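Local coordinates for thioredoxin reductase (PDB 6GNA), which binds FAD and probably reduces thioredoxin with electrons drawn from ferredoxin rather than from a pyridine nucleotide, at residues Lys67-Glu70 and His71-Met75; Tyr266-Ala269 and Val270-Gln274; Lys118-Lys121 and Gly122-Lys125; Tyr152-Glu155 and Ala156-Glu159. All coordinates share one frame; numbering follows the deposited sequence. Where two conformers were deposited one is given.

Contact 1: residues Lys67-Glu70 and His71-Met75; sequences KFKE and HIDNM
Lys69 and Asp73 sit one helical turn apart, and their side chains meet at an oblique crossing that ends in a salt bridge, NZ of Lys69 lying 2.7 Å from OD2 of Asp73. The ammonium group comes in on the syn lone pair of OD2, the side facing OD1. Lys69 sends CG opposite its backbone N (chi1 -176°), and bends at chi2 and chi4 bring the chain down from one side of the carboxylate plane until NZ lies in that plane at the oxygen end; on the way CD and CE each pass 3.7 Å from Asp73 OD2. Lys69 was deposited in two conformers, so the bridge describes one of them. Ile72 packs beside this chain, its CD1 4.2 Å from Lys69 CD and its CG1 3.3 Å from Lys69 O. Beneath the side chains run i to i+4 bonds of an alpha-helix, among them Ile72 N to Phe68 O at 3.1 Å and Asn74 N to Glu70 O at 2.8 Å. They belong to the last turns of helix 61-74, and Met75 is the first residue to leave helical angles. Ile72, with Phe68, also rests on Leu19 of helix 16-25. The His71 ring has Met75 SD in its plane at the edge, and it also makes an edge-to-face contact with Tyr57 of the second subunit, which places this side of the helix at the dimer interface.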
loop_
_atom_site.group_PDB
_atom_site.type_symbol
_atom_site.label_atom_id
_atom_site.label_comp_id
_atom_site.label_asym_id
_atom_site.label_seq_id
_atom_site.Cartn_x
_atom_site.Cartn_y
_atom_site.Cartn_z
ATOM N N LYS A 67 -15.355 7.482 -10.481
ATOM C CA LYS A 67 -15.466 6.119 -9.979
ATOM C C LYS A 67 -15.349 6.104 -8.459
ATOM O O LYS A 67 -16.064 5.351 -7.779
ATOM C CB LYS A 67 -14.372 5.237 -10.591
ATOM C CG LYS A 67 -14.373 5.179 -12.136
ATOM C CD LYS A 67 -15.261 4.102 -12.650
ATOM C CE LYS A 67 -15.044 3.860 -14.133
ATOM N NZ LYS A 67 -16.267 3.272 -14.697
ATOM N N PHE A 68 -14.449 6.928 -7.904
ATOM C CA PHE A 68 -14.285 6.955 -6.455
ATOM C C PHE A 68 -15.515 7.565 -5.786
ATOM O O PHE A 68 -15.964 7.090 -4.733
ATOM C CB PHE A 68 -13.029 7.764 -6.089
ATOM C CG PHE A 68 -11.695 7.089 -6.410
ATOM C CD1 PHE A 68 -11.609 5.807 -6.919
ATOM C CD2 PHE A 68 -10.498 7.771 -6.134
ATOM C CE1 PHE A 68 -10.367 5.223 -7.185
ATOM C CE2 PHE A 68 -9.266 7.196 -6.406
ATOM C CZ PHE A 68 -9.201 5.920 -6.927
ATOM N N LYS A 69 -16.065 8.617 -6.390
ATOM C CA LYS A 69 -17.276 9.229 -5.859
ATOM C C LYS A 69 -18.438 8.240 -5.846
ATOM O O LYS A 69 -19.196 8.167 -4.872
ATOM C CB LYS A 69 -17.616 10.467 -6.683
ATOM C CG LYS A 69 -18.806 11.240 -6.172
ATOM C CD LYS A 69 -18.700 11.570 -4.697
ATOM C CE LYS A 69 -19.653 12.687 -4.302
ATOM N NZ LYS A 69 -21.028 12.472 -4.836
ATOM N N GLU A 70 -18.606 7.479 -6.921
ATOM C CA GLU A 70 -19.724 6.545 -6.954
ATOM C C GLU A 70 -19.533 5.434 -5.932
ATOM O O GLU A 70 -20.508 4.983 -5.319
ATOM C CB GLU A 70 -19.897 6.012 -8.370
ATOM C CG GLU A 70 -20.327 7.127 -9.304
ATOM C CD GLU A 70 -20.743 6.649 -10.672
ATOM O OE1 GLU A 70 -21.081 5.456 -10.819
ATOM O OE2 GLU A 70 -20.728 7.483 -11.597
ATOM N N HIS A 71 -18.280 5.030 -5.687
ATOM C CA HIS A 71 -18.013 4.018 -4.677
ATOM C C HIS A 71 -18.472 4.493 -3.305
ATOM O O HIS A 71 -19.215 3.794 -2.612
ATOM C CB HIS A 71 -16.514 3.729 -4.664
ATOM C CG HIS A 71 -16.146 2.416 -4.057
ATOM N ND1 HIS A 71 -16.703 1.926 -2.896
ATOM C CD2 HIS A 71 -15.240 1.499 -4.452
ATOM C CE1 HIS A 71 -16.170 0.750 -2.622
ATOM N NE2 HIS A 71 -15.283 0.472 -3.551
ATOM N N ILE A 72 -18.029 5.682 -2.883
ATOM C CA ILE A 72 -18.384 6.114 -1.532
ATOM C C ILE A 72 -19.882 6.361 -1.430
ATOM O O ILE A 72 -20.501 6.055 -0.405
ATOM C CB ILE A 72 -17.531 7.304 -1.042
ATOM C CG1 ILE A 72 -17.700 8.551 -1.910
ATOM C CG2 ILE A 72 -16.070 6.888 -0.969
ATOM C CD1 ILE A 72 -17.028 9.786 -1.294
ATOM N N ASP A 73 -20.486 6.896 -2.491
ATOM C CA ASP A 73 -21.929 7.096 -2.505
ATOM C C ASP A 73 -22.668 5.769 -2.368
ATOM O O ASP A 73 -23.627 5.662 -1.595
ATOM C CB ASP A 73 -22.332 7.814 -3.792
ATOM C CG ASP A 73 -21.842 9.261 -3.838
ATOM O OD1 ASP A 73 -21.333 9.769 -2.811
ATOM O OD2 ASP A 73 -21.964 9.891 -4.911
ATOM N N ASN A 74 -22.220 4.733 -3.083
ATOM C CA ASN A 74 -22.842 3.427 -2.930
ATOM C C ASN A 74 -22.730 2.892 -1.506
ATOM O O ASN A 74 -23.572 2.092 -1.086
ATOM C CB ASN A 74 -22.228 2.420 -3.906
ATOM C CG ASN A 74 -22.893 2.448 -5.273
ATOM O OD1 ASN A 74 -22.231 2.596 -6.300
ATOM N ND2 ASN A 74 -24.211 2.295 -5.288
ATOM N N MET A 75 -21.693 3.270 -0.762
ATOM C CA MET A 75 -21.521 2.797 0.605
ATOM C C MET A 75 -22.026 3.782 1.653
ATOM O O MET A 75 -21.755 3.590 2.843
ATOM C CB MET A 75 -20.058 2.475 0.865
ATOM C CG MET A 75 -19.580 1.341 -0.002
ATOM S SD MET A 75 -17.884 0.871 0.314
ATOM C CE MET A 75 -18.071 -0.086 1.814
#

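Contact 2: residues Tyr266-Ala269 and Val270-Gln274; sequences YMKA and VGEGQ. With FAD (flavin-adenine dinucleotide), chain B.
Tyr266 packs one face of its ring against the isoalloxazine of FAD, with flavin N1 3.3 Å above the ring plane and displaced toward the rim. This is the tight part of the contact. Tyr266 CD2 comes to 3.1 Å from FAD C2, and Tyr266 CE1 to 3.0 Å from the ribityl oxygen FAD O2'. The backbone adds a nearly straight bond, Tyr266 N to FAD O2 at 2.8 Å (N-H...O 160°), so one residue grips the pyrimidine end through both main chain and ring. The looser part lies further along the helix. Lys268 CG is anti to its backbone N (chi1 175°), and bends at chi3 and chi4 bring NZ round to the extended Glu272, 3.2 Å from OE1; its bonds to both carboxylate oxygens are weak. This side is buried too, with partners elsewhere: Gly257 O for Lys268 NZ, Thr260 and Gly257 for Glu272 OE1, and Arg244 of the second subunit for Glu272 OE2. Helix bonds underlie each part, Val270 N to Tyr266 O at 2.9 Å and Glu272 N to Lys268 O at 3.0 Å. A helix whose first amide meets flavin O2 is a recurring feature of the FAD site in the pyridine nucleotide-disulphide oxidoreductase family.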
loop_
_atom_site.group_PDB
_atom_site.type_symbol
_atom_site.label_atom_id
_atom_site.label_comp_id
_atom_site.label_asym_id
_atom_site.label_seq_id
_atom_site.Cartn_x
_atom_site.Cartn_y
_atom_site.Cartn_z
ATOM N N TYR A 266 -1.068 6.790 -6.420
ATOM C CA TYR A 266 -2.391 6.332 -5.991
ATOM C C TYR A 266 -2.454 4.957 -5.320
ATOM O O TYR A 266 -3.100 4.811 -4.286
ATOM C CB TYR A 266 -3.341 6.276 -7.194
ATOM C CG TYR A 266 -3.532 7.579 -7.933
ATOM C CD1 TYR A 266 -4.071 8.690 -7.300
ATOM C CD2 TYR A 266 -3.202 7.686 -9.276
ATOM C CE1 TYR A 266 -4.255 9.878 -7.981
ATOM C CE2 TYR A 266 -3.383 8.869 -9.964
ATOM C CZ TYR A 266 -3.909 9.961 -9.314
ATOM O OH TYR A 266 -4.089 11.139 -9.998
ATOM N N MET A 267 -1.787 3.952 -5.886
ATOM C CA MET A 267 -1.854 2.607 -5.308
ATOM C C MET A 267 -1.229 2.557 -3.917
ATOM O O MET A 267 -1.793 1.955 -3.004
ATOM C CB MET A 267 -1.276 1.567 -6.267
ATOM C CG MET A 267 -2.107 1.460 -7.540
ATOM S SD MET A 267 -2.055 -0.142 -8.363
ATOM C CE MET A 267 -0.322 -0.222 -8.807
ATOM N N LYS A 268 -0.076 3.193 -3.749
ATOM C CA LYS A 268 0.515 3.300 -2.421
ATOM C C LYS A 268 -0.477 3.937 -1.456
ATOM O O LYS A 268 -0.712 3.428 -0.356
ATOM C CB LYS A 268 1.805 4.116 -2.467
ATOM C CG LYS A 268 2.382 4.353 -1.057
ATOM C CD LYS A 268 3.656 5.183 -0.990
ATOM C CE LYS A 268 3.420 6.667 -0.638
ATOM N NZ LYS A 268 2.905 7.063 0.717
ATOM N N ALA A 269 -1.103 5.038 -1.875
ATOM C CA ALA A 269 -2.025 5.739 -0.993
ATOM C C ALA A 269 -3.213 4.874 -0.589
ATOM O O ALA A 269 -3.596 4.846 0.584
ATOM C CB ALA A 269 -2.498 7.028 -1.672
ATOM N N VAL A 270 -3.842 4.174 -1.543
ATOM C CA VAL A 270 -5.029 3.403 -1.170
ATOM C C VAL A 270 -4.654 2.212 -0.307
ATOM O O VAL A 270 -5.399 1.816 0.602
ATOM C CB VAL A 270 -5.899 3.022 -2.390
ATOM C CG1 VAL A 270 -6.394 4.268 -3.097
ATOM C CG2 VAL A 270 -5.192 2.112 -3.395
ATOM N N GLY A 271 -3.506 1.613 -0.583
ATOM C CA GLY A 271 -3.033 0.532 0.276
ATOM C C GLY A 271 -2.801 0.978 1.708
ATOM O O GLY A 271 -3.196 0.304 2.661
ATOM N N GLU A 272 -2.126 2.104 1.871
ATOM C CA GLU A 272 -1.911 2.663 3.207
ATOM C C GLU A 272 -3.227 3.022 3.897
ATOM O O GLU A 272 -3.399 2.779 5.098
ATOM C CB GLU A 272 -0.999 3.889 3.108
ATOM C CG GLU A 272 0.429 3.505 2.756
ATOM C CD GLU A 272 1.415 4.647 2.797
ATOM O OE1 GLU A 272 1.039 5.823 2.980
ATOM O OE2 GLU A 272 2.624 4.362 2.665
ATOM N N GLY A 273 -4.170 3.615 3.172
ATOM C CA GLY A 273 -5.448 3.920 3.800
ATOM C C GLY A 273 -6.148 2.666 4.293
ATOM O O GLY A 273 -6.719 2.647 5.394
ATOM N N GLN A 274 -6.107 1.605 3.496
ATOM C CA GLN A 274 -6.712 0.351 3.909
ATOM C C GLN A 274 -6.064 -0.191 5.174
ATOM O O GLN A 274 -6.756 -0.598 6.111
ATOM C CB GLN A 274 -6.583 -0.666 2.782
ATOM C CG GLN A 274 -7.039 -2.015 3.182
ATOM C CD GLN A 274 -7.209 -2.883 1.985
ATOM O OE1 GLN A 274 -6.246 -3.185 1.275
ATOM N NE2 GLN A 274 -8.464 -3.238 1.693
HETATM P PA FAD B . -4.445 13.945 -1.845
HETATM O O1A FAD B . -4.800 13.303 -3.162
HETATM O O2A FAD B . -3.686 15.249 -1.840
HETATM O O5B FAD B . -5.793 14.147 -0.993
HETATM C C5B FAD B . -5.834 15.090 0.070
HETATM C C4B FAD B . -7.251 15.611 0.247
HETATM O O4B FAD B . -7.501 15.863 1.631
HETATM C C3B FAD B . -7.450 16.922 -0.496
HETATM O O3B FAD B . -8.714 16.935 -1.163
HETATM C C2B FAD B . -7.412 17.978 0.585
HETATM O O2B FAD B . -8.255 19.093 0.285
HETATM C C1B FAD B . -7.884 17.227 1.817
HETATM N N9A FAD B . -7.264 17.781 3.040
HETATM C C8A FAD B . -5.946 17.905 3.282
HETATM N N7A FAD B . -5.738 18.455 4.505
HETATM C C5A FAD B . -6.940 18.692 5.056
HETATM C C6A FAD B . -7.443 19.258 6.326
HETATM N N6A FAD B . -6.590 19.695 7.281
HETATM N N1A FAD B . -8.780 19.322 6.497
HETATM C C2A FAD B . -9.648 18.893 5.562
HETATM N N3A FAD B . -9.256 18.368 4.388
HETATM C C4A FAD B . -7.943 18.246 4.085
HETATM N N1 FAD B . -0.155 9.203 -9.044
HETATM C C2 FAD B . -0.175 8.021 -9.711
HETATM O O2 FAD B . -0.021 6.966 -9.061
HETATM N N3 FAD B . -0.354 7.933 -11.041
HETATM C C4 FAD B . -0.526 9.019 -11.804
HETATM O O4 FAD B . -0.690 8.913 -13.037
HETATM C C4X FAD B . -0.517 10.351 -11.155
HETATM N N5 FAD B . -0.685 11.490 -11.860
HETATM C C5X FAD B . -0.673 12.692 -11.244
HETATM C C6 FAD B . -0.849 13.849 -11.993
HETATM C C7 FAD B . -0.839 15.092 -11.370
HETATM C C7M FAD B . -1.028 16.345 -12.183
HETATM C C8 FAD B . -0.641 15.185 -9.901
HETATM C C8M FAD B . -0.629 16.529 -9.223
HETATM C C9 FAD B . -0.466 14.030 -9.151
HETATM C C9A FAD B . -0.476 12.787 -9.769
HETATM N N10 FAD B . -0.287 11.611 -9.015
HETATM C C10 FAD B . -0.325 10.376 -9.688
HETATM C "C1'" FAD B . -0.101 11.668 -7.562
HETATM C "C2'" FAD B . -1.381 11.246 -6.861
HETATM O "O2'" FAD B . -2.413 12.173 -7.211
HETATM C "C3'" FAD B . -1.193 11.241 -5.349
HETATM O "O3'" FAD B . -0.186 10.291 -4.990
HETATM C "C4'" FAD B . -2.493 10.891 -4.641
HETATM O "O4'" FAD B . -3.502 11.845 -4.994
HETATM C "C5'" FAD B . -2.297 10.871 -3.131
HETATM O "O5'" FAD B . -3.574 10.954 -2.513
HETATM P P FAD B . -3.742 11.302 -0.956
HETATM O O1P FAD B . -5.143 10.923 -0.542
HETATM O O2P FAD B . -2.568 10.788 -0.163
HETATM O O3P FAD B . -3.602 12.909 -0.938
#

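Contact 3: residues Lys118-Lys121 and Gly122-Lys125; sequences KPLK and GEDK
Glu123 folds back across the turn to reach Leu120 and Pro119, its side chain crossing that of Leu120 at about a right angle. It starts close in, with Glu123 CB 3.0 Å from Leu120 O. From there CG stands opposite the backbone N (chi1 -172°) and chi2 keeps the chain extended, which carries CD to 3.6 Å from Pro119 CB. The two carboxylate oxygens then part company. OE1 lies 3.5 Å from Pro119 CB and takes a hydrogen bond from Tyr133 OH. OE2 accepts from Leu120 N at 2.9 Å, the amide approaching from above the carboxylate plane, 49° out of it. A water gives OE2 a further bond and also donates to Lys118 O. In the main chain, Glu123 N returns a bond to Leu120 O at 3.0 Å, closing a type II beta turn with Lys121 and Gly122 at its corners; Gly122 has a positive phi of 88°, where a CB would clash with Lys121 O. The turn lies in the loop between strands 108-110 and 131-132, and Leu120 and Glu123 pack on strand 193-198. With a backbone amide, a tyrosine hydroxyl and a water all donating to it, the buried carboxylate of Glu123 is probably stabilised in its ionised form.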
loop_
_atom_site.group_PDB
_atom_site.type_symbol
_atom_site.label_atom_id
_atom_site.label_comp_id
_atom_site.label_asym_id
_atom_site.label_seq_id
_atom_site.Cartn_x
_atom_site.Cartn_y
_atom_site.Cartn_z
ATOM N N LYS A 118 6.431 25.468 -1.676
ATOM C CA LYS A 118 7.425 25.683 -0.642
ATOM C C LYS A 118 6.958 26.777 0.309
ATOM O O LYS A 118 6.095 27.586 -0.039
ATOM C CB LYS A 118 8.748 26.100 -1.276
ATOM N N PRO A 119 7.500 26.818 1.524
ATOM C CA PRO A 119 7.199 27.941 2.418
ATOM C C PRO A 119 7.830 29.229 1.927
ATOM O O PRO A 119 8.822 29.227 1.193
ATOM C CB PRO A 119 7.799 27.507 3.762
ATOM C CG PRO A 119 8.827 26.493 3.420
ATOM C CD PRO A 119 8.374 25.817 2.162
ATOM N N LEU A 120 7.225 30.346 2.331
ATOM C CA LEU A 120 7.765 31.654 2.004
ATOM C C LEU A 120 9.014 31.925 2.830
ATOM O O LEU A 120 9.170 31.422 3.943
ATOM C CB LEU A 120 6.747 32.741 2.336
ATOM C CG LEU A 120 5.415 32.725 1.599
ATOM C CD1 LEU A 120 4.533 33.836 2.165
ATOM C CD2 LEU A 120 5.652 32.914 0.114
ATOM N N LYS A 121 9.909 32.732 2.276
ATOM C CA LYS A 121 11.066 33.169 3.039
ATOM C C LYS A 121 10.590 33.947 4.261
ATOM O O LYS A 121 9.733 34.830 4.152
ATOM C CB LYS A 121 11.967 34.042 2.167
ATOM C CG LYS A 121 13.287 34.421 2.823
ATOM C CD LYS A 121 14.168 35.242 1.888
ATOM C CE LYS A 121 15.512 35.561 2.537
ATOM N NZ LYS A 121 16.383 36.411 1.673
ATOM N N GLY A 122 11.140 33.606 5.429
ATOM C CA GLY A 122 10.724 34.192 6.686
ATOM C C GLY A 122 9.571 33.480 7.359
ATOM O O GLY A 122 9.282 33.760 8.528
ATOM N N GLU A 123 8.900 32.571 6.653
ATOM C CA GLU A 123 7.757 31.867 7.222
ATOM C C GLU A 123 8.160 31.052 8.448
ATOM O O GLU A 123 7.551 31.179 9.516
ATOM C CB GLU A 123 7.148 30.964 6.149
ATOM C CG GLU A 123 5.836 30.300 6.539
ATOM C CD GLU A 123 5.303 29.404 5.437
ATOM O OE1 GLU A 123 5.013 28.214 5.707
ATOM O OE2 GLU A 123 5.199 29.885 4.293
ATOM N N ASP A 124 9.176 30.196 8.316
ATOM C CA ASP A 124 9.624 29.419 9.467
ATOM C C ASP A 124 10.232 30.317 10.538
ATOM O O ASP A 124 10.015 30.098 11.737
ATOM C CB ASP A 124 10.643 28.364 9.031
ATOM C CG ASP A 124 9.992 27.139 8.417
ATOM O OD1 ASP A 124 8.906 26.742 8.887
ATOM O OD2 ASP A 124 10.568 26.572 7.465
ATOM N N LYS A 125 10.992 31.334 10.125
ATOM C CA LYS A 125 11.682 32.192 11.083
ATOM C C LYS A 125 10.706 32.871 12.042
ATOM O O LYS A 125 10.991 32.999 13.235
ATOM C CB LYS A 125 12.529 33.222 10.329
ATOM C CG LYS A 125 13.139 34.332 11.185
ATOM C CD LYS A 125 13.813 35.391 10.316
ATOM C CE LYS A 125 15.074 34.868 9.632
ATOM N NZ LYS A 125 15.676 35.865 8.699
HETATM O O HOH W 1 3.889 29.265 1.727
HETATM O O HOH W 2 10.570 29.781 5.679
#

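Contact 4: residues Tyr152-Glu155 and Ala156-Glu159; sequences YNKE and AESE
Lys154 and Glu157 supply the charged pairing: Lys154 NZ lies 2.8 Å from Glu157 OE2, on the syn side and 23° out of the carboxylate plane, with a weaker bond to OE1. Bends at chi2 and chi3 curl the lysine back toward the carboxylate. Both ends have further partners, Asp178 and Gln181 for the ammonium, Tyr176 and the Gln181 amide for the carboxylate. Among the hydrogen bonds, Asn153 OD1 accepts from Ala156 N at 3.1 Å, nearly along the C=O axis, though the bond is bent at the N-H. Its CG stands between the backbone N and the carbonyl carbon (chi1 59°), which turns the amide oxygen toward the first turn. This is an N-cap, at the point where strand 146-151 passes into helix 155-163 beside a parallel sheet; Asn153 ND2 is meanwhile bonded to Asp222. A third kind of contact joins two acids. Glu155 OE1 and Glu159 OE2 approach to 2.5 Å with their carboxylate planes 61° apart, a separation at which one group probably holds a proton. The other oxygen of Glu159, OE1, accepts from Thr136 N, between the disulfide-bonded Cys134 and Cys137. In nonpolar packing, Ala156 touches Leu220 of strand 216-220 and Tyr172 of strand 169-174.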
loop_
_atom_site.group_PDB
_atom_site.type_symbol
_atom_site.label_atom_id
_atom_site.label_comp_id
_atom_site.label_asym_id
_atom_site.label_seq_id
_atom_site.Cartn_x
_atom_site.Cartn_y
_atom_site.Cartn_z
ATOM N N TYR A 152 -4.207 30.072 -0.383
ATOM C CA TYR A 152 -3.960 29.069 -1.413
ATOM C C TYR A 152 -5.203 28.259 -1.749
ATOM O O TYR A 152 -5.146 27.397 -2.633
ATOM C CB TYR A 152 -2.822 28.132 -0.976
ATOM C CG TYR A 152 -1.463 28.818 -0.830
ATOM C CD1 TYR A 152 -1.160 29.589 0.290
ATOM C CD2 TYR A 152 -0.478 28.682 -1.812
ATOM C CE1 TYR A 152 0.068 30.224 0.424
ATOM C CE2 TYR A 152 0.760 29.318 -1.684
ATOM C CZ TYR A 152 1.020 30.091 -0.565
ATOM O OH TYR A 152 2.239 30.722 -0.404
ATOM N N ASN A 153 -6.345 28.549 -1.125
ATOM C CA ASN A 153 -7.573 27.818 -1.394
ATOM C C ASN A 153 -8.746 28.739 -1.066
ATOM O O ASN A 153 -8.565 29.854 -0.572
ATOM C CB ASN A 153 -7.625 26.500 -0.619
ATOM C CG ASN A 153 -7.527 26.690 0.870
ATOM O OD1 ASN A 153 -7.852 27.749 1.416
ATOM N ND2 ASN A 153 -7.070 25.649 1.545
ATOM N N LYS A 154 -9.962 28.251 -1.324
ATOM C CA LYS A 154 -11.152 29.078 -1.137
ATOM C C LYS A 154 -11.470 29.327 0.339
ATOM O O LYS A 154 -11.977 30.399 0.691
ATOM C CB LYS A 154 -12.367 28.454 -1.828
ATOM C CG LYS A 154 -12.270 28.352 -3.357
ATOM C CD LYS A 154 -12.217 29.696 -4.057
ATOM C CE LYS A 154 -13.500 30.478 -3.945
ATOM N NZ LYS A 154 -13.374 31.760 -4.684
ATOM N N GLU A 155 -11.220 28.341 1.205
ATOM C CA GLU A 155 -11.474 28.533 2.637
ATOM C C GLU A 155 -10.734 29.743 3.185
ATOM O O GLU A 155 -11.221 30.399 4.115
ATOM C CB GLU A 155 -11.090 27.268 3.405
ATOM C CG GLU A 155 -11.657 27.219 4.843
ATOM C CD GLU A 155 -10.811 27.932 5.877
ATOM O OE1 GLU A 155 -9.598 28.174 5.638
ATOM O OE2 GLU A 155 -11.362 28.231 6.961
ATOM N N ALA A 156 -9.576 30.064 2.609
ATOM C CA ALA A 156 -8.797 31.211 3.064
ATOM C C ALA A 156 -9.583 32.511 2.930
ATOM O O ALA A 156 -9.406 33.428 3.740
ATOM C CB ALA A 156 -7.483 31.271 2.275
ATOM N N GLU A 157 -10.439 32.595 1.902
ATOM C CA GLU A 157 -11.283 33.776 1.720
ATOM C C GLU A 157 -12.242 33.942 2.890
ATOM O O GLU A 157 -12.460 35.057 3.371
ATOM C CB GLU A 157 -12.069 33.681 0.409
ATOM C CG GLU A 157 -11.204 33.587 -0.841
ATOM C CD GLU A 157 -12.004 33.384 -2.115
ATOM O OE1 GLU A 157 -13.255 33.516 -2.061
ATOM O OE2 GLU A 157 -11.377 33.074 -3.155
ATOM N N SER A 158 -12.820 32.836 3.368
ATOM C CA SER A 158 -13.706 32.915 4.526
ATOM C C SER A 158 -12.952 33.386 5.760
ATOM O O SER A 158 -13.490 34.129 6.588
ATOM C CB SER A 158 -14.334 31.544 4.794
ATOM O OG SER A 158 -15.118 31.111 3.697
ATOM N N GLU A 159 -11.703 32.960 5.910
ATOM C CA GLU A 159 -10.946 33.387 7.078
ATOM C C GLU A 159 -10.648 34.873 6.997
ATOM O O GLU A 159 -10.716 35.576 8.007
ATOM C CB GLU A 159 -9.657 32.577 7.199
ATOM C CG GLU A 159 -9.899 31.080 7.426
ATOM C CD GLU A 159 -8.704 30.363 7.991
ATOM O OE1 GLU A 159 -8.044 30.934 8.873
ATOM O OE2 GLU A 159 -8.424 29.217 7.567
#

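Contacts 1 and 2 form one pair and contacts 3 and 4 another. The first two have centres 16 Å apart and nearest atoms about 5 Å apart; they do not touch, but residues of both pack on helix 16-25 and both reach the second subunit. Contact 2 meets FAD directly, whereas in contact 1 the Phe68 side chain stays about 8 Å from it. Contacts 3 and 4, with centres 19 Å apart, touch where Leu120 CD2 packs 4.1 Å from Tyr152 OH, and no other protein chain touches either. Between the pairs, contacts 2 and 4, with centres 28 Å apart, lie on opposite sides of the chain's centre, as do contacts 1 and 3 at 39 Å.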